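Local coordinates for periplasmic binding protein/LacI transcriptional regulator (Burkholderia graminis C4D1M, PDB 5HQJ), which probably serves an ABC transporter as its periplasmic solute-binding protein for sugars, and holds alpha-D-arabinopyranose in the cleft between its two lobes, at residues 141-144 with 145-149; 273-276 with 277-281; 94-97 with 98-101; 164-167 with 168-171. All coordinates share one frame; numbering follows the deposited sequence.

Contact 1 of 4, residues 141-144 with 145-149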
ATOM      1  N   GLU A 141      -3.366 -11.149  14.634  1.00 11.95           N
ATOM      2  CA  GLU A 141      -3.841 -12.488  14.991  1.00 12.82           C
ATOM      3  C   GLU A 141      -2.848 -13.537  14.524  1.00 12.26           C
ATOM      4  O   GLU A 141      -2.535 -14.489  15.252  1.00 13.02           O
ATOM      5  CB  GLU A 141      -5.207 -12.756  14.377  1.00 18.45           C
ATOM      6  CG  GLU A 141      -6.256 -11.784  14.818  1.00 64.41           C
ATOM      7  CD  GLU A 141      -7.452 -11.696  13.878  1.00117.94           C
ATOM      8  OE1 GLU A 141      -8.382 -10.921  14.183  1.00115.82           O
ATOM      9  OE2 GLU A 141      -7.464 -12.380  12.833  1.00142.56           O
ATOM     10  N   THR A 142      -2.359 -13.382  13.299  1.00 11.00           N
ATOM     11  CA  THR A 142      -1.390 -14.305  12.765  1.00 13.01           C
ATOM     12  C   THR A 142      -0.154 -14.362  13.679  1.00 10.02           C
ATOM     13  O   THR A 142       0.360 -15.434  14.060  1.00 13.92           O
ATOM     14  CB  THR A 142      -0.980 -13.912  11.345  1.00 11.46           C
ATOM     15  OG1 THR A 142      -2.114 -13.945  10.436  1.00 17.28           O
ATOM     16  CG2 THR A 142       0.109 -14.857  10.855  1.00 16.99           C
HETATM   17  N   MSE A 143       0.370 -13.187  14.037  1.00  9.48           N
HETATM   18  CA  MSE A 143       1.508 -13.136  14.913  1.00 11.59           C
HETATM   19  C   MSE A 143       1.247 -13.734  16.300  1.00 13.91           C
HETATM   20  O   MSE A 143       2.066 -14.466  16.831  1.00 12.18           O
HETATM   21  CB  MSE A 143       1.976 -11.675  15.053  1.00 12.69           C
HETATM   22  CG  MSE A 143       3.250 -11.534  15.885  1.00  7.61           C
HETATM   23 SE   MSE A 143       4.823 -12.141  14.886  1.00 16.39          SE
HETATM   24  CE  MSE A 143       5.087 -10.670  13.622  1.00 12.11           C
ATOM     25  N   GLY A 144       0.101 -13.400  16.889  1.00 11.44           N
ATOM     26  CA  GLY A 144      -0.230 -13.838  18.225  1.00 11.48           C
ATOM     27  C   GLY A 144      -0.307 -15.346  18.298  1.00 14.96           C
ATOM     28  O   GLY A 144       0.203 -15.947  19.239  1.00 13.09           O
ATOM     29  N   LYS A 145      -0.889 -15.946  17.275  1.00 15.56           N
ATOM     30  CA  LYS A 145      -0.970 -17.404  17.181  1.00 14.40           C
ATOM     31  C   LYS A 145       0.439 -17.980  17.003  1.00 17.11           C
ATOM     32  O   LYS A 145       0.874 -18.882  17.744  1.00 19.23           O
ATOM     33  CB  LYS A 145      -1.902 -17.787  16.040  1.00 16.97           C
ATOM     34  CG  LYS A 145      -2.201 -19.262  15.897  1.00 41.51           C
ATOM     35  CD  LYS A 145      -3.200 -19.450  14.752  1.00100.79           C
ATOM     36  CE  LYS A 145      -3.763 -20.860  14.670  1.00103.33           C
ATOM     37  NZ  LYS A 145      -2.713 -21.897  14.493  1.00109.54           N
ATOM     38  N   ALA A 146       1.206 -17.400  16.086  1.00 17.36           N
ATOM     39  CA  ALA A 146       2.554 -17.907  15.825  1.00 13.12           C
ATOM     40  C   ALA A 146       3.484 -17.854  17.027  1.00 16.80           C
ATOM     41  O   ALA A 146       4.320 -18.752  17.201  1.00 19.73           O
ATOM     42  CB  ALA A 146       3.175 -17.151  14.662  1.00 12.92           C
ATOM     43  N   LEU A 147       3.368 -16.798  17.841  1.00 13.70           N
ATOM     44  CA  LEU A 147       4.178 -16.636  19.037  1.00 15.09           C
ATOM     45  C   LEU A 147       3.567 -17.279  20.295  1.00 10.30           C
ATOM     46  O   LEU A 147       4.140 -17.170  21.371  1.00 14.33           O
ATOM     47  CB  LEU A 147       4.424 -15.137  19.286  1.00 10.93           C
ATOM     48  CG  LEU A 147       5.207 -14.422  18.186  1.00 12.36           C
ATOM     49  CD1 LEU A 147       5.424 -12.939  18.615  1.00 21.18           C
ATOM     50  CD2 LEU A 147       6.532 -15.105  17.934  1.00 17.84           C
ATOM     51  N   ASN A 148       2.400 -17.928  20.154  1.00 16.03           N
ATOM     52  CA  ASN A 148       1.698 -18.456  21.320  1.00 23.38           C
ATOM     53  C   ASN A 148       1.531 -17.356  22.362  1.00 15.27           C
ATOM     54  O   ASN A 148       1.693 -17.590  23.568  1.00 18.78           O
ATOM     55  CB  ASN A 148       2.452 -19.652  21.917  1.00 34.95           C
ATOM     56  CG  ASN A 148       2.775 -20.709  20.881  1.00 67.23           C
ATOM     57  OD1 ASN A 148       1.879 -21.335  20.315  1.00113.33           O
ATOM     58  ND2 ASN A 148       4.062 -20.919  20.631  1.00 65.68           N
ATOM     59  N   GLY A 149       1.196 -16.161  21.877  1.00 14.22           N
ATOM     60  CA  GLY A 149       0.926 -15.015  22.726  1.00 14.19           C
ATOM     61  C   GLY A 149       2.090 -14.459  23.534  1.00 11.73           C
ATOM     62  O   GLY A 149       1.901 -13.721  24.527  1.00 13.57           O
TER
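Met-143, a selenomethionine here, lays its CG and SE against the isobutyl end of Leu-147 one turn further on, at the Schellman motif that ends helix 132-146. The closest pair is Met-143 CG and Leu-147 CD1, 3.8 Å apart, with SE following at 3.9 Å from the same methyl. A chi1 of -176° sets CG of Met-143 beside its carbonyl carbon, the bend at chi2 (74°) brings SE round to Leu-147, and the two side chains cross at a slant. Beyond the turn this apolar pair continues into the sheet: Met-143 also touches Leu-244 and Phe-215, while Leu-147 rests on Lys-212, so the helix end is packed on strands 242-246 and 211-216.

The backbone changes its pattern of bonding just here. Lys-145, Ala-146 and Leu-147 give their N-H groups to carbonyls four residues earlier, in the regular helical way. Asn-148 then takes up positive phi (52°) and turns the chain out of the helix, its N bonded back to Lys-145 O at 3.0 Å. Gly-149, also at positive phi, closes the wider ring of the motif: its N reaches Gly-144 O at 2.8 Å, in the carbonyl plane of Gly-144.

Contact 2 of 4, residues 273-276 with 277-281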
ATOM      1  N   GLY A 273      -6.159  -0.857  -9.931  1.00 12.92           N
ATOM      2  CA  GLY A 273      -5.945  -0.009 -11.101  1.00 14.54           C
ATOM      3  C   GLY A 273      -7.020  -0.224 -12.138  1.00 15.53           C
ATOM      4  O   GLY A 273      -7.524   0.711 -12.785  1.00 15.66           O
ATOM      5  N   SER A 274      -7.412  -1.483 -12.309  1.00 13.52           N
ATOM      6  CA  SER A 274      -8.472  -1.797 -13.233  1.00 19.05           C
ATOM      7  C   SER A 274      -9.808  -1.142 -12.843  1.00 15.96           C
ATOM      8  O   SER A 274     -10.481  -0.476 -13.647  1.00 15.29           O
ATOM      9  CB  SER A 274      -8.631  -3.321 -13.285  1.00 18.63           C
ATOM     10  OG  SER A 274      -9.438  -3.658 -14.363  1.00 25.34           O
ATOM     11  N   LEU A 275     -10.203  -1.356 -11.593  1.00 14.07           N
ATOM     12  CA  LEU A 275     -11.423  -0.733 -11.065  1.00 14.34           C
ATOM     13  C   LEU A 275     -11.345   0.775 -11.086  1.00 14.44           C
ATOM     14  O   LEU A 275     -12.333   1.440 -11.386  1.00 17.55           O
ATOM     15  CB  LEU A 275     -11.684  -1.198  -9.637  1.00 15.88           C
ATOM     16  CG  LEU A 275     -12.107  -2.660  -9.519  1.00 17.64           C
ATOM     17  CD1 LEU A 275     -12.142  -2.984  -8.061  1.00 18.70           C
ATOM     18  CD2 LEU A 275     -13.474  -2.984 -10.214  1.00 20.81           C
ATOM     19  N   ALA A 276     -10.176   1.322 -10.795  1.00 16.54           N
ATOM     20  CA  ALA A 276     -10.046   2.787 -10.804  1.00 14.16           C
ATOM     21  C   ALA A 276     -10.422   3.350 -12.182  1.00 20.84           C
ATOM     22  O   ALA A 276     -11.194   4.308 -12.298  1.00 19.82           O
ATOM     23  CB  ALA A 276      -8.666   3.193 -10.431  1.00 17.43           C
ATOM     24  N   VAL A 277      -9.887   2.758 -13.242  1.00 17.60           N
ATOM     25  CA  VAL A 277     -10.207   3.243 -14.583  1.00 16.27           C
ATOM     26  C   VAL A 277     -11.664   2.976 -14.945  1.00 16.49           C
ATOM     27  O   VAL A 277     -12.380   3.873 -15.420  1.00 19.64           O
ATOM     28  CB  VAL A 277      -9.268   2.619 -15.630  1.00 17.92           C
ATOM     29  CG1 VAL A 277      -9.741   2.930 -17.008  1.00 17.74           C
ATOM     30  CG2 VAL A 277      -7.844   3.151 -15.442  1.00 19.12           C
ATOM     31  N   ASP A 278     -12.134   1.751 -14.701  1.00 19.46           N
ATOM     32  CA  ASP A 278     -13.511   1.410 -14.973  1.00 21.33           C
ATOM     33  C   ASP A 278     -14.538   2.297 -14.266  1.00 27.00           C
ATOM     34  O   ASP A 278     -15.522   2.717 -14.885  1.00 24.21           O
ATOM     35  CB  ASP A 278     -13.738  -0.049 -14.615  1.00 20.97           C
ATOM     36  CG  ASP A 278     -13.290  -0.989 -15.718  1.00 32.82           C
ATOM     37  OD1 ASP A 278     -13.268  -0.566 -16.901  1.00 29.31           O
ATOM     38  OD2 ASP A 278     -12.979  -2.144 -15.397  1.00 35.43           O
ATOM     39  N   HIS A 279     -14.308   2.621 -12.996  1.00 19.01           N
ATOM     40  CA  HIS A 279     -15.214   3.523 -12.310  1.00 21.90           C
ATOM     41  C   HIS A 279     -15.030   4.977 -12.750  1.00 25.38           C
ATOM     42  O   HIS A 279     -16.002   5.727 -12.811  1.00 22.69           O
ATOM     43  CB  HIS A 279     -15.054   3.353 -10.807  1.00 16.00           C
ATOM     44  CG  HIS A 279     -15.759   2.135 -10.302  1.00 16.05           C
ATOM     45  ND1 HIS A 279     -17.127   2.107 -10.066  1.00 21.42           N
ATOM     46  CD2 HIS A 279     -15.310   0.883 -10.065  1.00 17.99           C
ATOM     47  CE1 HIS A 279     -17.466   0.897  -9.660  1.00 19.25           C
ATOM     48  NE2 HIS A 279     -16.383   0.133  -9.641  1.00 20.99           N
ATOM     49  N   LEU A 280     -13.813   5.375 -13.100  1.00 25.44           N
ATOM     50  CA  LEU A 280     -13.651   6.714 -13.648  1.00 26.71           C
ATOM     51  C   LEU A 280     -14.473   6.822 -14.932  1.00 32.37           C
ATOM     52  O   LEU A 280     -15.256   7.762 -15.114  1.00 27.91           O
ATOM     53  CB  LEU A 280     -12.185   7.027 -13.912  1.00 22.60           C
ATOM     54  CG  LEU A 280     -11.358   7.563 -12.731  1.00 25.56           C
ATOM     55  CD1 LEU A 280      -9.942   7.903 -13.187  1.00 19.56           C
ATOM     56  CD2 LEU A 280     -12.000   8.791 -12.074  1.00 20.63           C
ATOM     57  N   VAL A 281     -14.328   5.846 -15.820  1.00 28.15           N
ATOM     58  CA  VAL A 281     -15.030   5.901 -17.091  1.00 29.16           C
ATOM     59  C   VAL A 281     -16.544   5.926 -16.877  1.00 41.80           C
ATOM     60  O   VAL A 281     -17.266   6.679 -17.533  1.00 30.25           O
ATOM     61  CB  VAL A 281     -14.669   4.708 -18.008  1.00 24.15           C
ATOM     62  CG1 VAL A 281     -15.576   4.704 -19.235  1.00 22.02           C
ATOM     63  CG2 VAL A 281     -13.212   4.776 -18.423  1.00 28.52           C
TER
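Helix 269-284 packs against helix 42-56 and strand 111-115, and a run of it, residues 273-281, illustrates how side chains of a regular helix settle against the carbonyls of the preceding turn. The ring of His-279 is one case. Its CD2 lies 3.3 Å from Leu-275 O, which sits at the ring edge and in the ring plane, while the backbone N of His-279 bonds to the same oxygen at 2.8 Å. A chi1 of -78° puts CG beside the backbone N, so the imidazole turns its CD2 edge to that carbonyl, and CD2 also comes 4.2 Å from Leu-275 CB. On the other side of the ring, ND1 is hydrogen-bonded to Glu-288, which helps to fix its rotation.

Leu-280 repeats the posture with an apolar group, CG resting 3.3 Å from Ala-276 O. Val-277 CG2 approaches Gly-273 O at 3.6 Å, and its side chain meets Ala-49, Ala-52 and Ala-53 of helix 42-56. Ala-276 and Leu-280 instead pack on Leu-113, and Leu-275 on Ile-294. A helix buried on one flank by a parallel sheet and on another by a neighbouring helix is typical of the alpha/beta lobes of periplasmic binding proteins.

Contact 3 of 4, residues 94-97 with 98-101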
ATOM      1  N   GLU A  94      -0.104  11.961   1.533  1.00 30.93           N
ATOM      2  CA  GLU A  94      -0.545  12.639   2.753  1.00 43.12           C
ATOM      3  C   GLU A  94      -1.895  13.353   2.481  1.00 30.18           C
ATOM      4  O   GLU A  94      -1.981  14.215   1.608  1.00 31.03           O
ATOM      5  CB  GLU A  94       0.545  13.609   3.224  1.00 43.22           C
ATOM      6  CG  GLU A  94       0.408  14.075   4.685  1.00 39.67           C
ATOM      7  CD  GLU A  94      -0.753  15.013   4.856  1.00 41.69           C
ATOM      8  OE1 GLU A  94      -1.506  14.848   5.839  1.00 39.82           O
ATOM      9  OE2 GLU A  94      -0.912  15.897   3.984  1.00 37.08           O
ATOM     10  N   PRO A  95      -2.956  12.970   3.223  1.00 32.35           N
ATOM     11  CA  PRO A  95      -4.339  13.275   2.826  1.00 39.50           C
ATOM     12  C   PRO A  95      -4.705  14.751   2.872  1.00 46.58           C
ATOM     13  O   PRO A  95      -5.444  15.217   2.002  1.00 53.87           O
ATOM     14  CB  PRO A  95      -5.184  12.489   3.845  1.00 29.09           C
ATOM     15  CG  PRO A  95      -4.316  12.289   4.990  1.00 33.94           C
ATOM     16  CD  PRO A  95      -2.916  12.183   4.464  1.00 30.55           C
ATOM     17  N   LYS A  96      -4.204  15.479   3.868  1.00 53.89           N
ATOM     18  CA  LYS A  96      -4.623  16.859   4.036  1.00 54.62           C
ATOM     19  C   LYS A  96      -4.047  17.679   2.888  1.00 39.39           C
ATOM     20  O   LYS A  96      -4.741  18.519   2.333  1.00 43.55           O
ATOM     21  CB  LYS A  96      -4.192  17.433   5.405  1.00 55.18           C
ATOM     22  CG  LYS A  96      -4.860  16.767   6.643  1.00 49.69           C
ATOM     23  CD  LYS A  96      -4.095  15.503   7.077  1.00 73.13           C
ATOM     24  CE  LYS A  96      -4.756  14.730   8.223  1.00 96.73           C
ATOM     25  NZ  LYS A  96      -4.036  13.441   8.490  1.00 99.36           N
ATOM     26  N   SER A  97      -2.798  17.399   2.504  1.00 36.79           N
ATOM     27  CA  SER A  97      -2.108  18.177   1.485  1.00 38.35           C
ATOM     28  C   SER A  97      -2.932  18.423   0.214  1.00 36.85           C
ATOM     29  O   SER A  97      -2.845  19.467  -0.426  1.00 38.35           O
ATOM     30  CB  SER A  97      -0.804  17.462   1.092  1.00 53.64           C
ATOM     31  OG  SER A  97       0.103  17.403   2.176  1.00 69.23           O
ATOM     32  N   VAL A  98      -3.711  17.428  -0.168  1.00 39.35           N
ATOM     33  CA  VAL A  98      -4.270  17.388  -1.507  1.00 34.72           C
ATOM     34  C   VAL A  98      -5.784  17.701  -1.536  1.00 35.25           C
ATOM     35  O   VAL A  98      -6.404  17.753  -2.603  1.00 35.17           O
ATOM     36  CB  VAL A  98      -3.967  15.998  -2.118  1.00 32.39           C
ATOM     37  CG1 VAL A  98      -4.831  14.915  -1.479  1.00 31.24           C
ATOM     38  CG2 VAL A  98      -4.073  16.039  -3.620  1.00 40.22           C
ATOM     39  N   GLU A  99      -6.368  17.956  -0.363  1.00 37.56           N
ATOM     40  CA  GLU A  99      -7.814  18.171  -0.277  1.00 40.64           C
ATOM     41  C   GLU A  99      -8.284  19.338  -1.145  1.00 38.27           C
ATOM     42  O   GLU A  99      -9.315  19.251  -1.811  1.00 38.16           O
ATOM     43  CB  GLU A  99      -8.252  18.428   1.173  1.00 39.52           C
ATOM     44  CG  GLU A  99      -7.909  17.313   2.143  1.00 35.68           C
ATOM     45  CD  GLU A  99      -8.477  17.547   3.520  1.00 41.56           C
ATOM     46  OE1 GLU A  99      -9.112  18.602   3.719  1.00 46.51           O
ATOM     47  OE2 GLU A  99      -8.278  16.693   4.405  1.00 46.38           O
ATOM     48  N   SER A 100      -7.537  20.440  -1.128  1.00 43.45           N
ATOM     49  CA  SER A 100      -7.992  21.662  -1.770  1.00 42.17           C
ATOM     50  C   SER A 100      -8.026  21.580  -3.300  1.00 41.85           C
ATOM     51  O   SER A 100      -9.008  21.978  -3.927  1.00 42.71           O
ATOM     52  CB  SER A 100      -7.101  22.831  -1.327  1.00 58.80           C
ATOM     53  OG  SER A 100      -6.251  22.423  -0.263  1.00 61.61           O
ATOM     54  N   VAL A 101      -6.958  21.077  -3.907  1.00 40.73           N
ATOM     55  CA  VAL A 101      -6.894  21.015  -5.365  1.00 40.52           C
ATOM     56  C   VAL A 101      -7.830  19.930  -5.918  1.00 38.78           C
ATOM     57  O   VAL A 101      -8.335  20.042  -7.034  1.00 39.10           O
ATOM     58  CB  VAL A 101      -5.446  20.770  -5.848  1.00 39.85           C
ATOM     59  CG1 VAL A 101      -4.944  19.379  -5.424  1.00 40.92           C
ATOM     60  CG2 VAL A 101      -5.338  20.954  -7.361  1.00 41.03           C
TER
HETATM   61  O   HOH W   1      -4.483  21.307  -2.812  1.00 35.52           O
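Lys-96 and Glu-99 run side by side and point the same way, yet their charged ends stay apart: Lys-96 NZ is 6.7 Å from Glu-99 OE2 and makes instead a long salt bridge, 3.9 Å, with Glu-94 OE1. The nearest side-chain atoms of the pair are Lys-96 CG and Glu-99 OE2 at 4.1 Å. The aliphatic part of Glu-99 does the touching, its CG lying 3.2 Å from Pro-95 O. Val-98 meets that same carbonyl from its own branch, CG1 to Pro-95 O being 3.5 Å; chi1 of 73° sets CG1 between the backbone N and the carbonyl carbon. Pro-95 O is taken up as an acceptor by Ser-119.

Across the turn the link is Glu-99 N to Lys-96 O, 3.2 Å, with the donor well above the carbonyl plane. Before it, Glu-94 OE2 is gripped twice by Ser-97, through OG at 2.6 Å on the anti lone pair and through the backbone N at 2.8 Å on the syn side. A water accepts from Val-101 N and bonds weakly to Ser-97 O and Ser-100 OG. Glu-94 thus ties down the turn leading from strand 87-90 into helix 99-106, a strand-to-helix loop of an alpha/beta lobe.

Contact 4 of 4, residues 164-167 with 168-171. With 64K (alpha-D-arabinopyranose), chain B.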
ATOM      1  N   ASN A 164      -2.801   4.723   4.950  1.00 17.63           N
ATOM      2  CA  ASN A 164      -3.071   3.316   4.872  1.00 19.61           C
ATOM      3  C   ASN A 164      -2.071   2.652   5.808  1.00 11.19           C
ATOM      4  O   ASN A 164      -2.432   1.708   6.483  1.00 11.82           O
ATOM      5  CB  ASN A 164      -3.029   2.781   3.421  1.00 20.40           C
ATOM      6  CG  ASN A 164      -1.717   3.066   2.676  1.00 29.63           C
ATOM      7  OD1 ASN A 164      -0.886   3.873   3.090  1.00 18.78           O
ATOM      8  ND2 ASN A 164      -1.560   2.400   1.525  1.00 19.98           N
ATOM      9  N   LEU A 165      -0.832   3.163   5.853  1.00 11.69           N
ATOM     10  CA  LEU A 165       0.211   2.553   6.664  1.00  7.56           C
ATOM     11  C   LEU A 165      -0.101   2.767   8.113  1.00  7.17           C
ATOM     12  O   LEU A 165       0.004   1.855   8.908  1.00 10.28           O
ATOM     13  CB  LEU A 165       1.574   3.132   6.340  1.00 11.91           C
ATOM     14  CG  LEU A 165       2.071   2.907   4.930  1.00 13.44           C
ATOM     15  CD1 LEU A 165       3.513   3.322   4.868  1.00 10.75           C
ATOM     16  CD2 LEU A 165       1.876   1.451   4.450  1.00 14.55           C
ATOM     17  N   ASN A 166      -0.559   3.965   8.462  1.00  7.67           N
ATOM     18  CA  ASN A 166      -0.891   4.207   9.859  1.00 12.94           C
ATOM     19  C   ASN A 166      -2.107   3.413  10.331  1.00 10.18           C
ATOM     20  O   ASN A 166      -2.147   2.975  11.464  1.00 11.86           O
ATOM     21  CB  ASN A 166      -1.107   5.704  10.120  1.00 12.67           C
ATOM     22  CG  ASN A 166       0.169   6.483  10.017  1.00 14.53           C
ATOM     23  OD1 ASN A 166       1.261   5.935  10.173  1.00 21.01           O
ATOM     24  ND2 ASN A 166       0.052   7.768   9.779  1.00 16.43           N
ATOM     25  N   GLU A 167      -3.077   3.180   9.450  1.00  9.53           N
ATOM     26  CA  GLU A 167      -4.165   2.300   9.770  1.00 10.98           C
ATOM     27  C   GLU A 167      -3.705   0.867  10.004  1.00 10.47           C
ATOM     28  O   GLU A 167      -4.203   0.207  10.892  1.00  9.55           O
ATOM     29  CB  GLU A 167      -5.198   2.362   8.651  1.00 18.55           C
ATOM     30  CG  GLU A 167      -5.930   3.703   8.693  1.00 23.43           C
ATOM     31  CD  GLU A 167      -6.823   3.948   7.492  1.00 72.85           C
ATOM     32  OE1 GLU A 167      -6.590   3.317   6.450  1.00 26.68           O
ATOM     33  OE2 GLU A 167      -7.751   4.776   7.583  1.00 84.73           O
ATOM     34  N   ARG A 168      -2.777   0.392   9.188  1.00  9.58           N
ATOM     35  CA  ARG A 168      -2.228  -0.936   9.357  1.00  7.43           C
ATOM     36  C   ARG A 168      -1.607  -1.041  10.742  1.00 13.21           C
ATOM     37  O   ARG A 168      -1.785  -2.017  11.470  1.00  8.57           O
ATOM     38  CB  ARG A 168      -1.153  -1.244   8.297  1.00  8.69           C
ATOM     39  CG  ARG A 168      -1.761  -1.366   6.910  1.00 10.97           C
ATOM     40  CD  ARG A 168      -0.694  -1.481   5.808  1.00 12.64           C
ATOM     41  NE  ARG A 168      -1.353  -1.248   4.536  1.00 12.94           N
ATOM     42  CZ  ARG A 168      -0.751  -1.062   3.378  1.00 12.32           C
ATOM     43  NH1 ARG A 168       0.578  -1.144   3.268  1.00 12.13           N
ATOM     44  NH2 ARG A 168      -1.484  -0.846   2.278  1.00 12.07           N
ATOM     45  N   ILE A 169      -0.817  -0.044  11.092  1.00  8.81           N
ATOM     46  CA  ILE A 169      -0.218  -0.040  12.432  1.00  5.86           C
ATOM     47  C   ILE A 169      -1.265  -0.037  13.569  1.00  7.90           C
ATOM     48  O   ILE A 169      -1.175  -0.772  14.593  1.00  7.07           O
ATOM     49  CB  ILE A 169       0.728   1.182  12.611  1.00  7.09           C
ATOM     50  CG1 ILE A 169       1.886   1.124  11.612  1.00 11.03           C
ATOM     51  CG2 ILE A 169       1.295   1.282  14.052  1.00  9.22           C
ATOM     52  CD1 ILE A 169       2.682   2.432  11.519  1.00 22.02           C
ATOM     53  N   ALA A 170      -2.280   0.798  13.425  1.00 11.48           N
ATOM     54  CA  ALA A 170      -3.361   0.830  14.416  1.00  6.64           C
ATOM     55  C   ALA A 170      -4.078  -0.515  14.536  1.00  6.99           C
ATOM     56  O   ALA A 170      -4.380  -0.947  15.646  1.00 10.49           O
ATOM     57  CB  ALA A 170      -4.304   1.937  14.078  1.00  9.71           C
ATOM     58  N   GLY A 171      -4.309  -1.184  13.412  1.00  7.44           N
ATOM     59  CA  GLY A 171      -4.865  -2.525  13.445  1.00 13.08           C
ATOM     60  C   GLY A 171      -4.005  -3.542  14.174  1.00 11.64           C
ATOM     61  O   GLY A 171      -4.499  -4.344  14.970  1.00  8.39           O
TER
HETATM   62  O2  64K B 401      -0.352  -0.114  -0.068  1.00 16.25           O
HETATM   63  C2  64K B 401       1.021   0.386   0.078  1.00 23.94           C
HETATM   64  C3  64K B 401       1.944  -0.746  -0.241  1.00 16.72           C
HETATM   65  O3  64K B 401       1.952  -1.644   0.847  1.00 17.68           O
HETATM   66  C4  64K B 401       3.385  -0.279  -0.416  1.00 25.40           C
HETATM   67  O4  64K B 401       3.959   0.173   0.825  1.00 27.04           O
HETATM   68  C5  64K B 401       3.433   0.837  -1.358  1.00 16.43           C
HETATM   69  O5  64K B 401       2.676   1.945  -0.810  1.00 16.05           O
HETATM   70  C1  64K B 401       1.247   1.531  -0.869  1.00 22.94           C
HETATM   71  O1  64K B 401       0.472   2.593  -0.466  1.00 12.46           O
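The guanidinium of Arg-168 has the amide carbon of Asn-164 over one face and arabinose O2 at its edge, in plane. Amide and guanidinium planes stand 52° apart, and the two side chains run alongside each other toward the sugar. Each delivers its N-H groups to different hydroxyls: Arg-168 NH2 bonds to O2 of the sugar at 2.7 Å and nearly straight (168°), Arg-168 NH1 to O3 at 2.8 Å, and Asn-164 ND2 to O1 at 2.9 Å. Leu-165 CD2 presses against the same group obliquely, 3.1 Å from Arg-168 NH1.

This is the first part of helix 163-176, in the beta-alpha-beta unit formed with strands 150-156 and 181-188, and the i to i+4 spacing is what sets the two polar residues beside each other; Arg-168 N bonds to Asn-164 O at 3.0 Å. The Arg-168 chain is extended from CG to NE and so spans the distance to the pocket. Second-shell partners hold the group's rotation: Asn-132 takes the N-H of Arg-168 NE, and Val-217 O receives one from NH1. Phe-246, itself a pocket residue, adds a cation-pi contact. Asn-164 OD1 accepts from Lys-36 NZ, which leaves ND2 directed at O1, the anomeric hydroxyl.

All four contacts are local, and their chemistry follows their place in the fold. Contacts 2 and 3 belong to the lobe with the parallel sheet, contacts 1 and 4 to the lobe with the mixed sheet. Contact 4 is the most central, about 10 Å from the centre of the chain, and its Asn-164 and Arg-168 are spent on polar bonds to the sugar. Contact 1, farthest out at about 23 Å, ends a helix by backbone bonding and has exposed residues such as Lys-145 and Asn-148. Contact 3 lies where another helix begins, with a carboxylate as partner. Contact 2 is regular helix, held by backbone bonds, its side chains packing outward on helix 42-56 and the sheet.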